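Putative transcriptional regulator (Clostridium difficile, PDB 3QI7) is of unknown function but, with its periplasmic-binding-protein-like fold, probably binds a small ligand such as a sugar, perhaps as a lipoprotein. Local coordinates at residues 115-120 and 134-139; 127-132 and 358-363; 158-163 and 225-230. All blocks are in the same frame, centred on the assembly; numbering follows the deposited sequence.

Contact 1 (115-120 and 134-139); sequences ITISAP and VNLGVS
Ser118 and Asn135 meet through their side chains on one face of two parallel strands, the serine OG donating to OD1 of the asparagine. Ser118 OG and Asn135 OD1 are modelled 2.5 Å apart, very short, so the exact value is doubtful. With chi1 at 65°, Ser118 OG sits between its own backbone N and carbonyl carbon, within reach of both the amide and a water. That water donates to Ser118 OG and to Leu136 O (2.8 Å), giving a water-mediated link beside the direct one. The backbones pair through Val134 N to Thr116 O at 3.0 Å, Ser118 N to Val134 O at 2.9 Å and Leu136 N to Ser118 O at 3.0 Å. On the other face, Ile117 and Val134 lie side by side and point the same way, CG1 of the isoleucine 4.1 Å from CB of the valine. Leu136 CD1 reaches Ala119 CB at 4.3 Å, just before the cis peptide bond to Pro120. Further out, Ala314 of helix 306-324 packs on Ile117 and Ala119. Asn135 ND2 donates to Val132 O and Asn360 O, which fixes the flip of the amide and turns OD1 to the serine. Within the beta-alpha-beta unit of strand 115-118, helix 125-131 and strand 134-137, this buried amide thus joins strand 115-118, the residue just past the helix and the turn before strand 361-370, the first through a bond of doubtful length.

Contact 2 (127-132 and 358-363); sequences QLSQFV and LYNYQS
Leu128 CD1 comes to the edge of the Tyr361 ring, near its plane, 4.2 Å from CE2. The second flat group, the Asn360 amide, meets the last turn of helix 125-131 with both its polar atoms. Its ND2 donates to Ser129 O at 2.9 Å, nearly straight (168°) and with the acceptor only 3° out of the amide plane. Its OD1 accepts from Ser129 OG at 2.7 Å on an in-plane lone pair in the conformer given; since the serine is modelled in two, this bond is less certain. Asn360 CG stands between its backbone N and carbonyl carbon (chi1 71°), which directs the amide at the helix. Leu358 CD2 lies 3.5 Å from the same Ser129 OG and packs beside the bond. Leu358 and Tyr361 are the ends of a type I beta turn that carries Asn360 and leads into strand 361-370. Cys332 and Gln328 also touch Asn360, and its ND2 donates to Asp133 O as well. One amide nitrogen thus serves a carbonyl of the last helical turn and one just past the helix. These two carbonyls fix the flip of the amide, and Ser129 O is met by a neutral donor.

Contact 3 (158-163 and 225-230); sequences AFIHYA and KDINVF
Ile227 packs on Ala158, its CG2 3.8 Å from Ala158 CB. Just before it, Asp226 centres an inverse gamma turn, and its carboxylate takes salt bridges from Lys225 and Arg298. The Ile227 side chain slants across that of Ile160, CD1 coming up to CG1. The backbone N of Ala158 is buried here with no partner in the model. Asn228 opens the parallel pairing: Asn228 N donates to Ala158 O at 2.9 Å, and Asn228 O accepts from Ile160 N at 2.8 Å, almost straight (174°). Its side chain runs beside that of Phe159, ND2 3.3 Å from CE2 and the amide plane turned 48° from the ring, while OD1 accepts from Ala252 N. Val229 points to the opposite face of the sheet, where its CG1 meets the edge of the Tyr162 ring, in plane, 3.6 Å from CE2. The hydroxyl of that tyrosine bonds to Asp215. Phe230 returns to the face of Phe159 and His161. Its CG is anti to the backbone N (chi1 178°), which lays the ring beside that of His161, CD2 to CD2 at 3.8 Å, the two inclined to each other, neither stacked nor edge-to-face. Phe230 CB, placed by the backbone, lies 3.7 Å from Phe159 CZ. Phe230 N donates to Ile160 O, and Phe230 O accepts from Tyr162 N. Helix 140-153 covers the Phe159 and Phe230 face; helix 203-223 covers the Tyr162 face. The other edge of strand 159-164 bonds to strand 191-196, Phe159 and His161 pairing with Val192, which makes it the middle of three parallel strands. The alpha/beta layering and 2-1-3 strand order are consistent with the Rossmann-like core of one lobe of a periplasmic-binding-protein-like fold.

From the N terminus the chain passes strand 115-118, then helix 125-131, and contact 1 closes the short loop at strand 134-137. Contact 2 has by then opened on that helix, so the two cross; they touch through Asn135, and strand 134-137 lies next to strand 361-370 in one sheet. The chain then leaves for the other side of the molecule, where contact 3 opens at 158-163 and closes at 225-230, wholly within the span of contact 2. Contact 2 ends only when the chain returns at 358-363, drawing its C-terminal part into the first sheet. Contact 3 belongs to a separate sheet, its centre about 31 Å from that of contact 1.

Contact 1 (115-120 and 134-139)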
loop_
_atom_site.group_PDB
_atom_site.type_symbol
_atom_site.label_atom_id
_atom_site.label_comp_id
_atom_site.label_asym_id
_atom_site.label_seq_id
_atom_site.Cartn_x
_atom_site.Cartn_y
_atom_site.Cartn_z
ATOM N N ILE A 115 -0.388 -17.027 15.263
ATOM C CA ILE A 115 -0.839 -16.731 13.912
ATOM C C ILE A 115 0.119 -15.727 13.304
ATOM O O ILE A 115 0.280 -14.641 13.848
ATOM C CB ILE A 115 -2.227 -16.125 13.975
ATOM C CG1 ILE A 115 -3.198 -17.172 14.529
ATOM C CG2 ILE A 115 -2.680 -15.649 12.597
ATOM C CD1 ILE A 115 -4.601 -16.649 14.678
ATOM N N THR A 116 0.770 -16.083 12.204
ATOM C CA THR A 116 1.699 -15.160 11.528
ATOM C C THR A 116 1.132 -14.590 10.224
ATOM O O THR A 116 0.532 -15.309 9.428
ATOM C CB THR A 116 3.051 -15.862 11.259
ATOM O OG1 THR A 116 2.820 -17.110 10.596
ATOM C CG2 THR A 116 3.801 -16.092 12.596
ATOM N N ILE A 117 1.316 -13.285 10.019
ATOM C CA ILE A 117 0.714 -12.581 8.906
ATOM C C ILE A 117 1.735 -11.593 8.321
ATOM O O ILE A 117 2.303 -10.774 9.061
ATOM C CB ILE A 117 -0.541 -11.788 9.352
ATOM C CG1 ILE A 117 -1.495 -12.666 10.163
ATOM C CG2 ILE A 117 -1.247 -11.124 8.141
ATOM C CD1 ILE A 117 -2.774 -12.002 10.535
ATOM N N SER A 118 2.008 -11.719 7.031
ATOM C CA SER A 118 2.780 -10.726 6.293
ATOM C C SER A 118 1.771 -9.702 5.719
ATOM O O SER A 118 0.696 -10.071 5.177
ATOM C CB SER A 118 3.664 -11.382 5.206
ATOM O OG SER A 118 2.891 -12.027 4.165
ATOM N N ALA A 119 2.110 -8.425 5.836
ATOM C CA ALA A 119 1.206 -7.371 5.452
ATOM C C ALA A 119 1.863 -5.993 5.148
ATOM O O ALA A 119 1.535 -4.985 5.751
ATOM C CB ALA A 119 0.126 -7.259 6.514
ATOM N N PRO A 120 2.787 -5.935 4.158
ATOM C CA PRO A 120 3.361 -7.026 3.385
ATOM C C PRO A 120 4.709 -7.425 3.950
ATOM O O PRO A 120 5.149 -6.851 4.938
ATOM C CB PRO A 120 3.565 -6.370 1.998
ATOM C CG PRO A 120 4.092 -4.938 2.383
ATOM C CD PRO A 120 3.298 -4.615 3.696
ATOM N N VAL A 134 -0.817 -16.291 6.907
ATOM C CA VAL A 134 -1.635 -15.402 6.049
ATOM C C VAL A 134 -0.726 -14.348 5.442
ATOM O O VAL A 134 0.099 -13.764 6.138
ATOM C CB VAL A 134 -2.774 -14.714 6.834
ATOM C CG1 VAL A 134 -3.631 -13.830 5.903
ATOM C CG2 VAL A 134 -3.646 -15.762 7.530
ATOM N N ASN A 135 -0.835 -14.182 4.134
ATOM C CA ASN A 135 0.013 -13.283 3.359
ATOM C C ASN A 135 -0.824 -12.348 2.500
ATOM O O ASN A 135 -1.623 -12.791 1.695
ATOM C CB ASN A 135 0.985 -14.099 2.512
ATOM C CG ASN A 135 1.869 -14.991 3.371
ATOM O OD1 ASN A 135 2.807 -14.500 4.005
ATOM N ND2 ASN A 135 1.529 -16.288 3.462
ATOM N N LEU A 136 -0.639 -11.056 2.724
ATOM C CA LEU A 136 -1.375 -10.006 2.070
ATOM C C LEU A 136 -0.375 -9.099 1.389
ATOM O O LEU A 136 0.671 -8.775 1.964
ATOM C CB LEU A 136 -2.123 -9.187 3.102
ATOM C CG LEU A 136 -3.055 -9.962 4.044
ATOM C CD1 LEU A 136 -3.592 -8.992 5.154
ATOM C CD2 LEU A 136 -4.173 -10.609 3.268
ATOM N N GLY A 137 -0.652 -8.744 0.140
ATOM C CA GLY A 137 0.277 -7.946 -0.627
ATOM C C GLY A 137 -0.374 -7.349 -1.852
ATOM O O GLY A 137 -1.598 -7.326 -1.989
ATOM N N VAL A 138 0.468 -6.849 -2.737
ATOM C CA VAL A 138 0.019 -6.270 -3.986
ATOM C C VAL A 138 0.716 -6.968 -5.141
ATOM O O VAL A 138 1.887 -7.323 -5.041
ATOM C CB VAL A 138 0.300 -4.766 -4.034
ATOM C CG1 VAL A 138 -0.478 -4.047 -2.923
ATOM C CG2 VAL A 138 1.790 -4.482 -3.933
ATOM N N SER A 139 -0.020 -7.165 -6.233
ATOM C CA SER A 139 0.520 -7.744 -7.454
ATOM C C SER A 139 0.766 -6.605 -8.440
ATOM O O SER A 139 -0.159 -5.857 -8.787
ATOM C CB SER A 139 -0.458 -8.775 -8.019
ATOM O OG SER A 139 -0.272 -8.966 -9.416
HETATM O O HOH W 1 3.075 -10.146 1.995
#

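Contact 2 (127-132 and 358-363)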
loop_
_atom_site.group_PDB
_atom_site.type_symbol
_atom_site.label_atom_id
_atom_site.label_comp_id
_atom_site.label_asym_id
_atom_site.label_seq_id
_atom_site.Cartn_x
_atom_site.Cartn_y
_atom_site.Cartn_z
ATOM N N GLN A 127 7.847 -18.531 -0.920
ATOM C CA GLN A 127 8.415 -18.837 0.391
ATOM C C GLN A 127 7.505 -18.315 1.496
ATOM O O GLN A 127 7.249 -18.991 2.488
ATOM C CB GLN A 127 9.788 -18.197 0.510
ATOM C CG GLN A 127 10.816 -18.772 -0.432
ATOM C CD GLN A 127 11.358 -20.043 0.109
ATOM O OE1 GLN A 127 12.020 -20.046 1.155
ATOM N NE2 GLN A 127 11.069 -21.147 -0.567
ATOM N N LEU A 128 7.008 -17.096 1.316
ATOM C CA LEU A 128 6.028 -16.547 2.245
ATOM C C LEU A 128 4.807 -17.474 2.403
ATOM O O LEU A 128 4.327 -17.715 3.518
ATOM C CB LEU A 128 5.574 -15.168 1.767
ATOM C CG LEU A 128 6.518 -13.976 1.964
ATOM C CD1 LEU A 128 5.905 -12.693 1.372
ATOM C CD2 LEU A 128 6.842 -13.723 3.440
ATOM N N SER A 129 4.305 -18.001 1.295
ATOM C CA SER A 129 3.115 -18.855 1.343
ATOM C C SER A 129 3.387 -20.135 2.135
ATOM O O SER A 129 2.527 -20.590 2.916
ATOM C CB SER A 129 2.638 -19.203 -0.069
ATOM O OG SER A 129 1.605 -20.182 -0.039
ATOM N N GLN A 130 4.572 -20.716 1.926
ATOM C CA GLN A 130 4.963 -21.966 2.588
ATOM C C GLN A 130 5.102 -21.759 4.098
ATOM O O GLN A 130 4.659 -22.583 4.876
ATOM C CB GLN A 130 6.286 -22.499 1.998
ATOM C CG GLN A 130 6.616 -23.967 2.351
ATOM C CD GLN A 130 7.956 -24.450 1.783
ATOM O OE1 GLN A 130 8.525 -23.849 0.874
ATOM N NE2 GLN A 130 8.455 -25.543 2.327
ATOM N N PHE A 131 5.705 -20.637 4.505
ATOM C CA PHE A 131 6.187 -20.512 5.912
ATOM C C PHE A 131 5.440 -19.522 6.806
ATOM O O PHE A 131 5.682 -19.504 8.011
ATOM C CB PHE A 131 7.690 -20.171 5.929
ATOM C CG PHE A 131 8.556 -21.233 5.313
ATOM C CD1 PHE A 131 8.615 -22.496 5.863
ATOM C CD2 PHE A 131 9.305 -20.961 4.168
ATOM C CE1 PHE A 131 9.412 -23.486 5.282
ATOM C CE2 PHE A 131 10.098 -21.937 3.580
ATOM C CZ PHE A 131 10.157 -23.200 4.138
ATOM N N VAL A 132 4.561 -18.707 6.225
ATOM C CA VAL A 132 3.776 -17.719 6.986
ATOM C C VAL A 132 2.296 -18.034 6.805
ATOM O O VAL A 132 1.855 -18.359 5.683
ATOM C CB VAL A 132 4.109 -16.267 6.513
ATOM C CG1 VAL A 132 3.288 -15.228 7.278
ATOM C CG2 VAL A 132 5.632 -15.989 6.624
ATOM N N LEU A 358 -1.842 -21.866 -3.849
ATOM C CA LEU A 358 -1.285 -20.948 -2.831
ATOM C C LEU A 358 -2.350 -19.940 -2.417
ATOM O O LEU A 358 -2.237 -18.729 -2.654
ATOM C CB LEU A 358 -0.002 -20.262 -3.332
ATOM C CG LEU A 358 1.090 -21.211 -3.887
ATOM C CD1 LEU A 358 2.354 -20.447 -4.321
ATOM C CD2 LEU A 358 1.405 -22.282 -2.858
ATOM N N TYR A 359 -3.393 -20.468 -1.786
ATOM C CA TYR A 359 -4.562 -19.669 -1.439
ATOM C C TYR A 359 -4.260 -18.713 -0.287
ATOM O O TYR A 359 -4.952 -17.699 -0.111
ATOM C CB TYR A 359 -5.727 -20.604 -1.094
ATOM C CG TYR A 359 -5.500 -21.308 0.196
ATOM C CD1 TYR A 359 -5.842 -20.699 1.400
ATOM C CD2 TYR A 359 -4.877 -22.543 0.237
ATOM C CE1 TYR A 359 -5.604 -21.305 2.601
ATOM C CE2 TYR A 359 -4.631 -23.168 1.438
ATOM C CZ TYR A 359 -5.007 -22.559 2.608
ATOM O OH TYR A 359 -4.768 -23.164 3.796
ATOM N N ASN A 360 -3.231 -19.024 0.507
ATOM C CA ASN A 360 -2.923 -18.218 1.681
ATOM C C ASN A 360 -2.038 -17.007 1.363
ATOM O O ASN A 360 -1.519 -16.351 2.285
ATOM C CB ASN A 360 -2.347 -19.052 2.831
ATOM C CG ASN A 360 -0.963 -19.525 2.565
ATOM O OD1 ASN A 360 -0.653 -19.887 1.436
ATOM N ND2 ASN A 360 -0.100 -19.491 3.582
ATOM N N TYR A 361 -1.870 -16.707 0.076
ATOM C CA TYR A 361 -1.261 -15.428 -0.330
ATOM C C TYR A 361 -2.301 -14.758 -1.161
ATOM O O TYR A 361 -2.704 -15.302 -2.179
ATOM C CB TYR A 361 0.079 -15.621 -1.095
ATOM C CG TYR A 361 0.721 -14.275 -1.393
ATOM C CD1 TYR A 361 0.122 -13.395 -2.285
ATOM C CD2 TYR A 361 1.886 -13.858 -0.747
ATOM C CE1 TYR A 361 0.650 -12.133 -2.528
ATOM C CE2 TYR A 361 2.408 -12.584 -0.982
ATOM C CZ TYR A 361 1.798 -11.746 -1.891
ATOM O OH TYR A 361 2.281 -10.495 -2.202
ATOM N N GLN A 362 -2.778 -13.581 -0.730
ATOM C CA GLN A 362 -3.872 -12.908 -1.415
ATOM C C GLN A 362 -3.433 -11.501 -1.735
ATOM O O GLN A 362 -2.943 -10.812 -0.845
ATOM C CB GLN A 362 -5.117 -12.870 -0.524
ATOM C CG GLN A 362 -5.788 -14.272 -0.329
ATOM C CD GLN A 362 -6.669 -14.720 -1.479
ATOM O OE1 GLN A 362 -7.168 -13.893 -2.248
ATOM N NE2 GLN A 362 -6.933 -16.044 -1.563
ATOM N N SER A 363 -3.513 -11.105 -3.008
ATOM C CA SER A 363 -3.159 -9.745 -3.368
ATOM C C SER A 363 -4.444 -8.962 -3.418
ATOM O O SER A 363 -5.504 -9.543 -3.648
ATOM C CB SER A 363 -2.376 -9.674 -4.670
ATOM O OG SER A 363 -3.154 -10.084 -5.756
#

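Contact 3 (158-163 and 225-230)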
loop_
_atom_site.group_PDB
_atom_site.type_symbol
_atom_site.label_atom_id
_atom_site.label_comp_id
_atom_site.label_asym_id
_atom_site.label_seq_id
_atom_site.Cartn_x
_atom_site.Cartn_y
_atom_site.Cartn_z
ATOM N N ALA A 158 -4.780 8.662 -24.445
ATOM C CA ALA A 158 -3.422 8.077 -24.458
ATOM C C ALA A 158 -3.028 7.866 -22.988
ATOM O O ALA A 158 -3.608 8.491 -22.093
ATOM C CB ALA A 158 -2.398 9.009 -25.190
ATOM N N PHE A 159 -2.071 6.974 -22.748
ATOM C CA PHE A 159 -1.471 6.760 -21.438
ATOM C C PHE A 159 0.031 7.013 -21.569
ATOM O O PHE A 159 0.712 6.300 -22.326
ATOM C CB PHE A 159 -1.708 5.320 -20.990
ATOM C CG PHE A 159 -1.287 5.011 -19.576
ATOM C CD1 PHE A 159 0.076 4.936 -19.205
ATOM C CD2 PHE A 159 -2.254 4.687 -18.612
ATOM C CE1 PHE A 159 0.411 4.600 -17.921
ATOM C CE2 PHE A 159 -1.890 4.388 -17.309
ATOM C CZ PHE A 159 -0.571 4.324 -16.983
ATOM N N ILE A 160 0.535 8.024 -20.860
ATOM C CA ILE A 160 1.984 8.351 -20.876
ATOM C C ILE A 160 2.625 7.749 -19.604
ATOM O O ILE A 160 2.166 8.031 -18.505
ATOM C CB ILE A 160 2.249 9.886 -20.970
ATOM C CG1 ILE A 160 1.253 10.584 -21.908
ATOM C CG2 ILE A 160 3.699 10.169 -21.464
ATOM C CD1 ILE A 160 1.183 10.085 -23.392
ATOM N N HIS A 161 3.634 6.873 -19.769
ATOM C CA HIS A 161 4.376 6.243 -18.664
ATOM C C HIS A 161 5.799 6.779 -18.587
ATOM O O HIS A 161 6.525 6.725 -19.595
ATOM C CB HIS A 161 4.440 4.735 -18.919
ATOM C CG HIS A 161 5.062 3.946 -17.808
ATOM N ND1 HIS A 161 6.435 3.842 -17.638
ATOM C CD2 HIS A 161 4.501 3.175 -16.846
ATOM C CE1 HIS A 161 6.678 3.060 -16.598
ATOM N NE2 HIS A 161 5.524 2.648 -16.097
ATOM N N TYR A 162 6.162 7.335 -17.420
ATOM C CA TYR A 162 7.472 7.971 -17.188
ATOM C C TYR A 162 8.237 7.184 -16.108
ATOM O O TYR A 162 7.721 6.949 -15.025
ATOM C CB TYR A 162 7.293 9.426 -16.706
ATOM C CG TYR A 162 6.816 10.402 -17.742
ATOM C CD1 TYR A 162 7.645 10.814 -18.751
ATOM C CD2 TYR A 162 5.532 10.953 -17.678
ATOM C CE1 TYR A 162 7.207 11.709 -19.709
ATOM C CE2 TYR A 162 5.091 11.846 -18.616
ATOM C CZ TYR A 162 5.938 12.234 -19.641
ATOM O OH TYR A 162 5.491 13.135 -20.578
ATOM N N ALA A 163 9.493 6.835 -16.414
ATOM C CA ALA A 163 10.388 6.045 -15.561
ATOM C C ALA A 163 11.773 6.108 -16.187
ATOM O O ALA A 163 11.888 6.134 -17.414
ATOM C CB ALA A 163 9.953 4.578 -15.538
ATOM N N LYS A 225 -5.822 17.383 -24.091
ATOM C CA LYS A 225 -5.713 17.260 -22.653
ATOM C C LYS A 225 -6.247 15.944 -22.093
ATOM O O LYS A 225 -5.959 15.623 -20.931
ATOM C CB LYS A 225 -6.399 18.454 -21.973
ATOM C CG LYS A 225 -7.897 18.441 -22.130
ATOM C CD LYS A 225 -8.556 19.690 -21.546
ATOM C CE LYS A 225 -10.086 19.574 -21.646
ATOM N NZ LYS A 225 -10.615 18.209 -21.328
ATOM N N ASP A 226 -7.033 15.181 -22.869
ATOM C CA ASP A 226 -7.609 13.939 -22.338
ATOM C C ASP A 226 -6.654 12.770 -22.499
ATOM O O ASP A 226 -6.899 11.822 -23.269
ATOM C CB ASP A 226 -8.964 13.607 -22.949
ATOM C CG ASP A 226 -10.033 14.652 -22.627
ATOM O OD1 ASP A 226 -9.931 15.348 -21.607
ATOM O OD2 ASP A 226 -10.988 14.757 -23.411
ATOM N N ILE A 227 -5.570 12.848 -21.736
ATOM C CA ILE A 227 -4.594 11.763 -21.623
ATOM C C ILE A 227 -4.356 11.517 -20.155
ATOM O O ILE A 227 -4.524 12.427 -19.339
ATOM C CB ILE A 227 -3.258 12.117 -22.339
ATOM C CG1 ILE A 227 -2.544 13.321 -21.669
ATOM C CG2 ILE A 227 -3.550 12.405 -23.828
ATOM C CD1 ILE A 227 -1.283 13.876 -22.411
ATOM N N ASN A 228 -3.976 10.288 -19.816
ATOM C CA ASN A 228 -3.519 9.964 -18.466
ATOM C C ASN A 228 -2.011 10.013 -18.373
ATOM O O ASN A 228 -1.307 9.427 -19.211
ATOM C CB ASN A 228 -3.983 8.577 -18.016
ATOM C CG ASN A 228 -3.677 8.314 -16.545
ATOM O OD1 ASN A 228 -4.267 8.950 -15.693
ATOM N ND2 ASN A 228 -2.706 7.434 -16.254
ATOM N N VAL A 229 -1.499 10.678 -17.330
ATOM C CA VAL A 229 -0.055 10.747 -17.141
ATOM C C VAL A 229 0.302 10.003 -15.845
ATOM O O VAL A 229 -0.328 10.185 -14.794
ATOM C CB VAL A 229 0.449 12.207 -17.121
ATOM C CG1 VAL A 229 1.986 12.279 -16.787
ATOM C CG2 VAL A 229 0.135 12.922 -18.441
ATOM N N PHE A 230 1.326 9.162 -15.920
ATOM C CA PHE A 230 1.707 8.346 -14.784
ATOM C C PHE A 230 3.200 8.315 -14.607
ATOM O O PHE A 230 3.923 8.105 -15.583
ATOM C CB PHE A 230 1.240 6.924 -15.036
ATOM C CG PHE A 230 1.615 5.948 -13.946
ATOM C CD1 PHE A 230 0.959 5.973 -12.720
ATOM C CD2 PHE A 230 2.581 4.985 -14.159
ATOM C CE1 PHE A 230 1.248 5.048 -11.722
ATOM C CE2 PHE A 230 2.905 4.084 -13.147
ATOM C CZ PHE A 230 2.237 4.120 -11.926
#